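Local coordinates for protein Adenylate/guanylate cyclase/hydrolase, alpha/beta fold family (Ruegeria pomeroyi, PDB 3MR7) that probably makes cyclic AMP from ATP through the nucleotide cyclase catalytic domain that this chain holds, one piece of a longer protein, at residues 4-9 with 105-110; 43-48 with 60-65; 51-56 with 110-115. All coordinates share one frame; numbering follows the deposited sequence.

Contact 1 (4-9 with 105-110); sequences ERRLCA and IVLEDG
Arg5 has CG anti to its carbonyl carbon (chi1 -56°), and the chain then runs extended to NE. This carries the guanidinium group to Val106. In Val106 the methyl CG2 is also anti to its carbonyl carbon, and it is the branch that Arg5 meets. Arg5 NH1 lies 3.8 Å from Val106 CG2, an oblique van der Waals approach. The other face of the sheet carries Glu4, Arg6, Ile105 and Leu107. There Arg6 NE comes within 4.4 Å of Leu107 CD2, and the aliphatic CG of Glu4 lies near CB of Leu107. Cys8 SG sits 3.4 Å above the plane of the Arg6 guanidinium, towards its rim. Arg6 NH2 forms a salt bridge with Asp65, which fixes the far end of this arginine. Ile105 also touches Ala116 and Val117 of helix 115-126.

Four backbone hydrogen bonds join the strands. Glu4 N donates to Leu107 O at 3.1 Å, and Leu107 N returns to Glu4 O at 2.9 Å. Arg6 N reaches Ile105 O at 3.1 Å, while Ile105 N meets Arg6 O at 2.9 Å. Arg5 and Val106 form the non-hydrogen-bonded pair between them. This is the antiparallel pairing of the first and fourth strands in the ferredoxin-like beta-alpha-beta-beta-alpha-beta core of nucleotide cyclase domains.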
loop_
_atom_site.group_PDB
_atom_site.type_symbol
_atom_site.label_atom_id
_atom_site.label_comp_id
_atom_site.label_asym_id
_atom_site.label_seq_id
_atom_site.Cartn_x
_atom_site.Cartn_y
_atom_site.Cartn_z
ATOM N N GLU A 4 -12.387 26.935 8.865
ATOM C CA GLU A 4 -11.497 27.777 8.056
ATOM C C GLU A 4 -10.765 27.085 6.877
ATOM O O GLU A 4 -10.746 25.853 6.742
ATOM C CB GLU A 4 -10.470 28.465 8.963
ATOM C CG GLU A 4 -9.906 27.559 10.034
ATOM C CD GLU A 4 -8.780 28.207 10.808
ATOM O OE1 GLU A 4 -7.955 28.927 10.185
ATOM O OE2 GLU A 4 -8.722 27.987 12.042
ATOM N N ARG A 5 -10.157 27.902 6.027
ATOM C CA ARG A 5 -9.382 27.396 4.917
ATOM C C ARG A 5 -7.982 27.894 5.101
ATOM O O ARG A 5 -7.766 29.079 5.248
ATOM C CB ARG A 5 -9.926 27.919 3.582
ATOM C CG ARG A 5 -11.410 27.624 3.309
ATOM C CD ARG A 5 -11.871 28.296 2.007
ATOM N NE ARG A 5 -13.273 28.033 1.702
ATOM C CZ ARG A 5 -13.689 26.921 1.111
ATOM N NH1 ARG A 5 -12.799 25.993 0.783
ATOM N NH2 ARG A 5 -14.979 26.723 0.869
ATOM N N ARG A 6 -7.010 27.007 5.127
ATOM C CA ARG A 6 -5.673 27.496 4.889
ATOM C C ARG A 6 -4.787 26.580 4.014
ATOM O O ARG A 6 -5.176 25.482 3.607
ATOM C CB ARG A 6 -5.007 27.987 6.187
ATOM C CG ARG A 6 -4.709 26.961 7.256
ATOM C CD ARG A 6 -4.023 27.672 8.425
ATOM N NE ARG A 6 -3.436 26.772 9.421
ATOM C CZ ARG A 6 -2.180 26.328 9.386
ATOM N NH1 ARG A 6 -1.376 26.682 8.393
ATOM N NH2 ARG A 6 -1.727 25.522 10.341
ATOM N N LEU A 7 -3.606 27.089 3.703
ATOM C CA LEU A 7 -2.589 26.377 2.955
ATOM C C LEU A 7 -1.771 25.538 3.967
ATOM O O LEU A 7 -1.237 26.066 4.937
ATOM C CB LEU A 7 -1.743 27.441 2.261
ATOM C CG LEU A 7 -0.809 27.222 1.101
ATOM C CD1 LEU A 7 -1.402 26.282 0.078
ATOM C CD2 LEU A 7 -0.585 28.587 0.514
ATOM N N CYS A 8 -1.692 24.225 3.781
ATOM C CA CYS A 8 -1.074 23.406 4.822
ATOM C C CYS A 8 -0.188 22.326 4.284
ATOM O O CYS A 8 -0.387 21.839 3.187
ATOM C CB CYS A 8 -2.138 22.756 5.720
ATOM S SG CYS A 8 -2.163 23.379 7.407
ATOM N N ALA A 9 0.786 21.943 5.086
ATOM C CA ALA A 9 1.625 20.813 4.771
ATOM C C ALA A 9 1.042 19.600 5.488
ATOM O O ALA A 9 1.051 19.526 6.705
ATOM C CB ALA A 9 3.031 21.078 5.238
ATOM N N ILE A 105 -6.687 23.407 2.253
ATOM C CA ILE A 105 -7.602 22.415 2.779
ATOM C C ILE A 105 -8.388 23.093 3.859
ATOM O O ILE A 105 -7.979 24.134 4.341
ATOM C CB ILE A 105 -6.864 21.244 3.405
ATOM C CG1 ILE A 105 -6.426 21.595 4.814
ATOM C CG2 ILE A 105 -5.642 20.916 2.592
ATOM C CD1 ILE A 105 -5.128 22.311 4.822
ATOM N N VAL A 106 -9.512 22.507 4.251
ATOM C CA VAL A 106 -10.331 23.070 5.317
ATOM C C VAL A 106 -10.063 22.410 6.673
ATOM O O VAL A 106 -9.968 21.196 6.765
ATOM C CB VAL A 106 -11.805 22.879 4.989
ATOM C CG1 VAL A 106 -12.672 23.304 6.181
ATOM C CG2 VAL A 106 -12.162 23.646 3.734
ATOM N N LEU A 107 -9.939 23.209 7.724
ATOM C CA LEU A 107 -9.867 22.649 9.064
ATOM C C LEU A 107 -11.185 22.911 9.755
ATOM O O LEU A 107 -11.809 23.932 9.499
ATOM C CB LEU A 107 -8.767 23.304 9.865
ATOM C CG LEU A 107 -7.355 22.872 9.521
ATOM C CD1 LEU A 107 -7.083 23.143 8.060
ATOM C CD2 LEU A 107 -6.369 23.623 10.424
ATOM N N GLU A 108 -11.610 22.016 10.641
ATOM C CA GLU A 108 -12.893 22.207 11.308
ATOM C C GLU A 108 -13.122 21.171 12.383
ATOM O O GLU A 108 -13.541 20.052 12.094
ATOM C CB GLU A 108 -14.039 22.141 10.293
ATOM C CG GLU A 108 -15.408 22.451 10.881
ATOM C CD GLU A 108 -16.537 22.355 9.850
ATOM O OE1 GLU A 108 -16.362 21.640 8.835
ATOM O OE2 GLU A 108 -17.601 22.994 10.061
ATOM N N ASP A 109 -12.846 21.548 13.625
ATOM C CA ASP A 109 -13.041 20.651 14.762
ATOM C C ASP A 109 -12.024 19.517 14.778
ATOM O O ASP A 109 -12.397 18.344 14.759
ATOM C CB ASP A 109 -14.452 20.067 14.752
ATOM C CG ASP A 109 -15.527 21.135 14.813
ATOM O OD1 ASP A 109 -15.367 22.112 15.586
ATOM O OD2 ASP A 109 -16.539 20.993 14.092
ATOM N N GLY A 110 -10.741 19.876 14.806
ATOM C CA GLY A 110 -9.669 18.902 14.929
ATOM C C GLY A 110 -9.559 17.916 13.779
ATOM O O GLY A 110 -8.899 16.883 13.916
#

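Contact 2 (43-48 with 60-65); sequences PAIAQA and MLARFD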
loop_
_atom_site.group_PDB
_atom_site.type_symbol
_atom_site.label_atom_id
_atom_site.label_comp_id
_atom_site.label_asym_id
_atom_site.label_seq_id
_atom_site.Cartn_x
_atom_site.Cartn_y
_atom_site.Cartn_z
ATOM N N PRO A 43 7.653 12.529 19.137
ATOM C CA PRO A 43 8.643 13.583 19.415
ATOM C C PRO A 43 9.111 14.408 18.203
ATOM O O PRO A 43 9.097 15.633 18.282
ATOM C CB PRO A 43 9.799 12.790 20.014
ATOM C CG PRO A 43 9.091 11.753 20.784
ATOM C CD PRO A 43 8.028 11.281 19.822
ATOM N N ALA A 44 9.516 13.761 17.116
ATOM C CA ALA A 44 10.010 14.468 15.940
ATOM C C ALA A 44 8.956 15.426 15.408
ATOM O O ALA A 44 9.268 16.515 14.924
ATOM C CB ALA A 44 10.450 13.452 14.816
ATOM N N ILE A 45 7.705 14.997 15.482
ATOM C CA ILE A 45 6.590 15.783 14.983
ATOM C C ILE A 45 6.370 17.030 15.829
ATOM O O ILE A 45 6.216 18.124 15.298
ATOM C CB ILE A 45 5.289 14.976 14.988
ATOM C CG1 ILE A 45 5.267 13.961 13.833
ATOM C CG2 ILE A 45 4.121 15.906 14.911
ATOM C CD1 ILE A 45 3.976 13.164 13.693
ATOM N N ALA A 46 6.349 16.863 17.147
ATOM C CA ALA A 46 6.326 17.991 18.078
ATOM C C ALA A 46 7.538 18.909 17.921
ATOM O O ALA A 46 7.384 20.103 17.713
ATOM C CB ALA A 46 6.245 17.497 19.480
ATOM N N GLN A 47 8.740 18.362 18.026
ATOM C CA GLN A 47 9.939 19.162 17.800
ATOM C C GLN A 47 9.825 20.035 16.554
ATOM O O GLN A 47 10.332 21.154 16.533
ATOM C CB GLN A 47 11.187 18.279 17.693
ATOM C CG GLN A 47 12.261 18.585 18.743
ATOM C CD GLN A 47 13.085 19.819 18.410
ATOM O OE1 GLN A 47 13.566 19.966 17.285
ATOM N NE2 GLN A 47 13.256 20.709 19.390
ATOM N N ALA A 48 9.152 19.519 15.527
ATOM C CA ALA A 48 9.091 20.175 14.222
ATOM C C ALA A 48 7.912 21.137 14.059
ATOM O O ALA A 48 7.673 21.638 12.958
ATOM C CB ALA A 48 9.041 19.118 13.109
HETATM N N MSE A 60 -1.913 7.475 10.153
HETATM C CA MSE A 60 -1.881 8.751 10.847
HETATM C C MSE A 60 -1.720 9.960 9.930
HETATM O O MSE A 60 -1.171 9.872 8.845
HETATM C CB MSE A 60 -0.798 8.736 11.908
HETATM C CG MSE A 60 -0.094 10.055 12.052
HETATM SE SE MSE A 60 1.468 9.834 13.177
HETATM C CE MSE A 60 0.547 9.932 14.891
ATOM N N LEU A 61 -2.199 11.101 10.392
ATOM C CA LEU A 61 -2.250 12.295 9.572
ATOM C C LEU A 61 -1.787 13.450 10.417
ATOM O O LEU A 61 -2.325 13.673 11.488
ATOM C CB LEU A 61 -3.690 12.521 9.168
ATOM C CG LEU A 61 -4.027 13.324 7.938
ATOM C CD1 LEU A 61 -3.318 12.747 6.783
ATOM C CD2 LEU A 61 -5.509 13.180 7.739
ATOM N N ALA A 62 -0.785 14.187 9.975
ATOM C CA ALA A 62 -0.317 15.304 10.790
ATOM C C ALA A 62 -0.140 16.502 9.908
ATOM O O ALA A 62 -0.054 16.369 8.701
ATOM C CB ALA A 62 0.981 14.972 11.500
ATOM N N ARG A 63 -0.078 17.680 10.503
ATOM C CA ARG A 63 0.064 18.868 9.690
ATOM C C ARG A 63 1.056 19.831 10.271
ATOM O O ARG A 63 1.260 19.884 11.474
ATOM C CB ARG A 63 -1.279 19.556 9.499
ATOM C CG ARG A 63 -1.768 20.294 10.717
ATOM C CD ARG A 63 -3.234 20.592 10.568
ATOM N NE ARG A 63 -3.799 20.993 11.838
ATOM C CZ ARG A 63 -3.774 22.236 12.301
ATOM N NH1 ARG A 63 -3.211 23.207 11.594
ATOM N NH2 ARG A 63 -4.318 22.504 13.473
ATOM N N PHE A 64 1.644 20.608 9.380
ATOM C CA PHE A 64 2.770 21.472 9.679
ATOM C C PHE A 64 2.578 22.868 9.045
ATOM O O PHE A 64 1.818 23.051 8.088
ATOM C CB PHE A 64 4.067 20.854 9.134
ATOM C CG PHE A 64 4.443 19.543 9.760
ATOM C CD1 PHE A 64 5.419 19.487 10.751
ATOM C CD2 PHE A 64 3.848 18.359 9.340
ATOM C CE1 PHE A 64 5.780 18.268 11.335
ATOM C CE2 PHE A 64 4.203 17.136 9.912
ATOM C CZ PHE A 64 5.173 17.092 10.918
ATOM N N ASP A 65 3.289 23.852 9.574
ATOM C CA ASP A 65 3.141 25.207 9.093
ATOM C C ASP A 65 4.032 25.481 7.916
ATOM O O ASP A 65 3.691 26.300 7.067
ATOM C CB ASP A 65 3.431 26.192 10.204
ATOM C CG ASP A 65 2.274 26.322 11.151
ATOM O OD1 ASP A 65 1.106 26.178 10.693
ATOM O OD2 ASP A 65 2.538 26.552 12.354
#
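Phe64 points its ring at the end of helix 27-47 and meets it with an edge. Ala48 CB lies near the ring plane, 3.8 Å from Phe64 CE1. The carbonyl oxygen of Ala48 also lies in the ring plane at this edge, 3.8 Å from Phe64 CD1. CH groups of the ring thus face both the methyl and the oxygen. The backbone O of Ile45 approaches the same ring obliquely. CG of Phe64 is anti to its carbonyl carbon (chi1 -64°), which places the ring edge beside Ala48.

Ile45 meets the far corner of this ring, its CG1 4.3 Å from Phe64 CZ. Beyond that, Ile45 CD1 rests 4.1 Å from the methyl CB of Ala62 and 4.2 Å from SE of Met60, a selenomethionine. One isoleucine therefore touches three alternate residues of the strand, all on the face turned to the helix. Cys73 of helix 67-84 touches both Ile45 and Phe64, and Leu21 of the second subunit packs on Met60. The contact is wholly apolar between side chains. The axes of helix 43-47 and strand 60-64 approach to 10.1 Å, 22° apart in direction. Such helix-on-sheet packing builds the hydrophobic core of a ferredoxin-like alpha/beta domain.

Contact 3 (51-56 with 110-115); sequences QIVKTT and GDIFGD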
loop_
_atom_site.group_PDB
_atom_site.type_symbol
_atom_site.label_atom_id
_atom_site.label_comp_id
_atom_site.label_asym_id
_atom_site.label_seq_id
_atom_site.Cartn_x
_atom_site.Cartn_y
_atom_site.Cartn_z
ATOM N N GLN A 51 1.340 19.053 14.281
ATOM C CA GLN A 51 0.312 18.476 15.130
ATOM C C GLN A 51 -0.219 17.241 14.469
ATOM O O GLN A 51 -0.536 17.258 13.277
ATOM C CB GLN A 51 -0.883 19.406 15.297
ATOM C CG GLN A 51 -0.574 20.837 15.584
ATOM C CD GLN A 51 -1.839 21.644 15.630
ATOM O OE1 GLN A 51 -1.913 22.738 15.072
ATOM N NE2 GLN A 51 -2.868 21.090 16.276
ATOM N N ILE A 52 -0.342 16.173 15.244
ATOM C CA ILE A 52 -1.127 15.041 14.805
ATOM C C ILE A 52 -2.585 15.463 14.690
ATOM O O ILE A 52 -3.103 16.102 15.574
ATOM C CB ILE A 52 -1.042 13.915 15.799
ATOM C CG1 ILE A 52 0.329 13.242 15.700
ATOM C CG2 ILE A 52 -2.157 12.940 15.533
ATOM C CD1 ILE A 52 0.834 12.682 17.022
ATOM N N VAL A 53 -3.233 15.132 13.584
ATOM C CA VAL A 53 -4.655 15.369 13.427
ATOM C C VAL A 53 -5.423 14.145 13.891
ATOM O O VAL A 53 -6.456 14.270 14.501
ATOM C CB VAL A 53 -5.009 15.560 11.970
ATOM C CG1 VAL A 53 -6.510 15.420 11.784
ATOM C CG2 VAL A 53 -4.483 16.900 11.464
ATOM N N LYS A 54 -4.924 12.956 13.592
ATOM C CA LYS A 54 -5.650 11.742 13.947
ATOM C C LYS A 54 -4.994 10.469 13.423
ATOM O O LYS A 54 -4.271 10.482 12.441
ATOM C CB LYS A 54 -7.056 11.807 13.380
ATOM C CG LYS A 54 -7.139 11.411 11.938
ATOM C CD LYS A 54 -8.334 12.065 11.316
ATOM C CE LYS A 54 -8.708 11.404 10.038
ATOM N NZ LYS A 54 -9.727 12.233 9.400
ATOM N N THR A 55 -5.239 9.356 14.085
ATOM C CA THR A 55 -4.817 8.118 13.488
ATOM C C THR A 55 -6.089 7.335 13.314
ATOM O O THR A 55 -6.938 7.312 14.187
ATOM C CB THR A 55 -3.777 7.376 14.326
ATOM O OG1 THR A 55 -4.417 6.761 15.438
ATOM C CG2 THR A 55 -2.792 8.340 14.863
ATOM N N THR A 56 -6.226 6.724 12.156
ATOM C CA THR A 56 -7.427 6.009 11.811
ATOM C C THR A 56 -7.003 4.674 11.239
ATOM O O THR A 56 -5.825 4.345 11.251
ATOM C CB THR A 56 -8.237 6.807 10.778
ATOM O OG1 THR A 56 -7.509 6.873 9.537
ATOM C CG2 THR A 56 -8.492 8.224 11.298
ATOM N N GLY A 110 -10.741 19.876 14.806
ATOM C CA GLY A 110 -9.669 18.902 14.929
ATOM C C GLY A 110 -9.559 17.916 13.779
ATOM O O GLY A 110 -8.899 16.883 13.916
ATOM N N ASP A 111 -10.209 18.225 12.657
ATOM C CA ASP A 111 -10.070 17.406 11.467
ATOM C C ASP A 111 -9.829 18.207 10.182
ATOM O O ASP A 111 -10.181 19.373 10.085
ATOM C CB ASP A 111 -11.255 16.473 11.312
ATOM C CG ASP A 111 -10.882 15.208 10.585
ATOM O OD1 ASP A 111 -9.834 15.182 9.895
ATOM O OD2 ASP A 111 -11.637 14.230 10.709
ATOM N N ILE A 112 -9.215 17.576 9.195
ATOM C CA ILE A 112 -8.839 18.296 7.998
ATOM C C ILE A 112 -9.524 17.736 6.760
ATOM O O ILE A 112 -9.870 16.558 6.713
ATOM C CB ILE A 112 -7.335 18.286 7.849
ATOM C CG1 ILE A 112 -6.837 16.864 7.780
ATOM C CG2 ILE A 112 -6.701 18.847 9.087
ATOM C CD1 ILE A 112 -5.329 16.827 7.825
ATOM N N PHE A 113 -9.736 18.584 5.760
ATOM C CA PHE A 113 -10.522 18.187 4.597
ATOM C C PHE A 113 -9.963 18.782 3.315
ATOM O O PHE A 113 -9.392 19.870 3.316
ATOM C CB PHE A 113 -11.985 18.634 4.736
ATOM C CG PHE A 113 -12.660 18.170 6.002
ATOM C CD1 PHE A 113 -13.647 17.191 5.965
ATOM C CD2 PHE A 113 -12.338 18.728 7.234
ATOM C CE1 PHE A 113 -14.300 16.762 7.142
ATOM C CE2 PHE A 113 -12.984 18.296 8.406
ATOM C CZ PHE A 113 -13.961 17.316 8.352
ATOM N N GLY A 114 -10.148 18.061 2.217
ATOM C CA GLY A 114 -9.798 18.554 0.899
ATOM C C GLY A 114 -9.013 17.553 0.080
ATOM O O GLY A 114 -8.371 16.651 0.640
ATOM N N ASP A 115 -9.057 17.713 -1.239
ATOM C CA ASP A 115 -8.217 16.931 -2.126
ATOM C C ASP A 115 -6.809 16.810 -1.566
ATOM O O ASP A 115 -6.307 15.705 -1.394
ATOM C CB ASP A 115 -8.121 17.599 -3.486
ATOM C CG ASP A 115 -9.398 17.509 -4.272
ATOM O OD1 ASP A 115 -10.380 16.976 -3.722
ATOM O OD2 ASP A 115 -9.415 17.968 -5.441
#
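Lys54 and Asp111 carry the charged part of this contact. The ammonium group NZ of Lys54 sits in the fork of the carboxylate, 3.0 Å from Asp111 OD1 and 3.1 Å from Asp111 OD2. NZ bonds both oxygens, a bidentate salt bridge, each through its syn lone pair. The lysine chain is extended beyond CG, which carries NZ to the carboxylate.

A backbone bond also grips the carboxylate, so OD1 has two donors, Lys54 NZ and Ile112 N. Ile112 N donates to Asp111 OD1 at 2.6 Å, from the anti side and 22° out of the carboxylate plane. It is likely to limit the rotation of the group that Lys54 meets. Were Asp111 an alanine, the Lys54 ammonium would probably lose its charged mate and Ile112 N this acceptor.

The apolar part lies beside the charges. Val53 CG2 meets Ile112 CD1 at 3.7 Å, the two side chains crossing at a slant. The other methyl, Val53 CG1, is 3.5 Å from Gly110 O. Gly110 has positive phi (63°), which favours glycine in this turn.

Val53 and Lys54 both face Leu61 of the adjacent strand. This is a classic beta bulge, and from it both side chains reach the beta hairpin formed by strands 96-107 and 112-113.

In the fold
Contact 2 is the buried one, contact 1 is partly buried, and contact 3 lies at the surface. The chemistry follows. Contact 2 joins a helix to the sheet chiefly through apolar side chains, without a hydrogen bond. Contact 1 joins two sheet strands by backbone bonds, with arginines at its margin. Contact 3 bridges elements that are not strand neighbours and depends on a salt bridge beside a small apolar patch. All three reach one sheet; strand 59-64 lies between 4-15 and 51-56. Contacts 1 and 2 meet where Ala9 O probably hydrogen-bonds Phe64 N. Contacts 1 and 3 share Gly110, and Val106 N probably hydrogen-bonds Phe113 O. Met60 of contact 2 packs on Ile52 of contact 3.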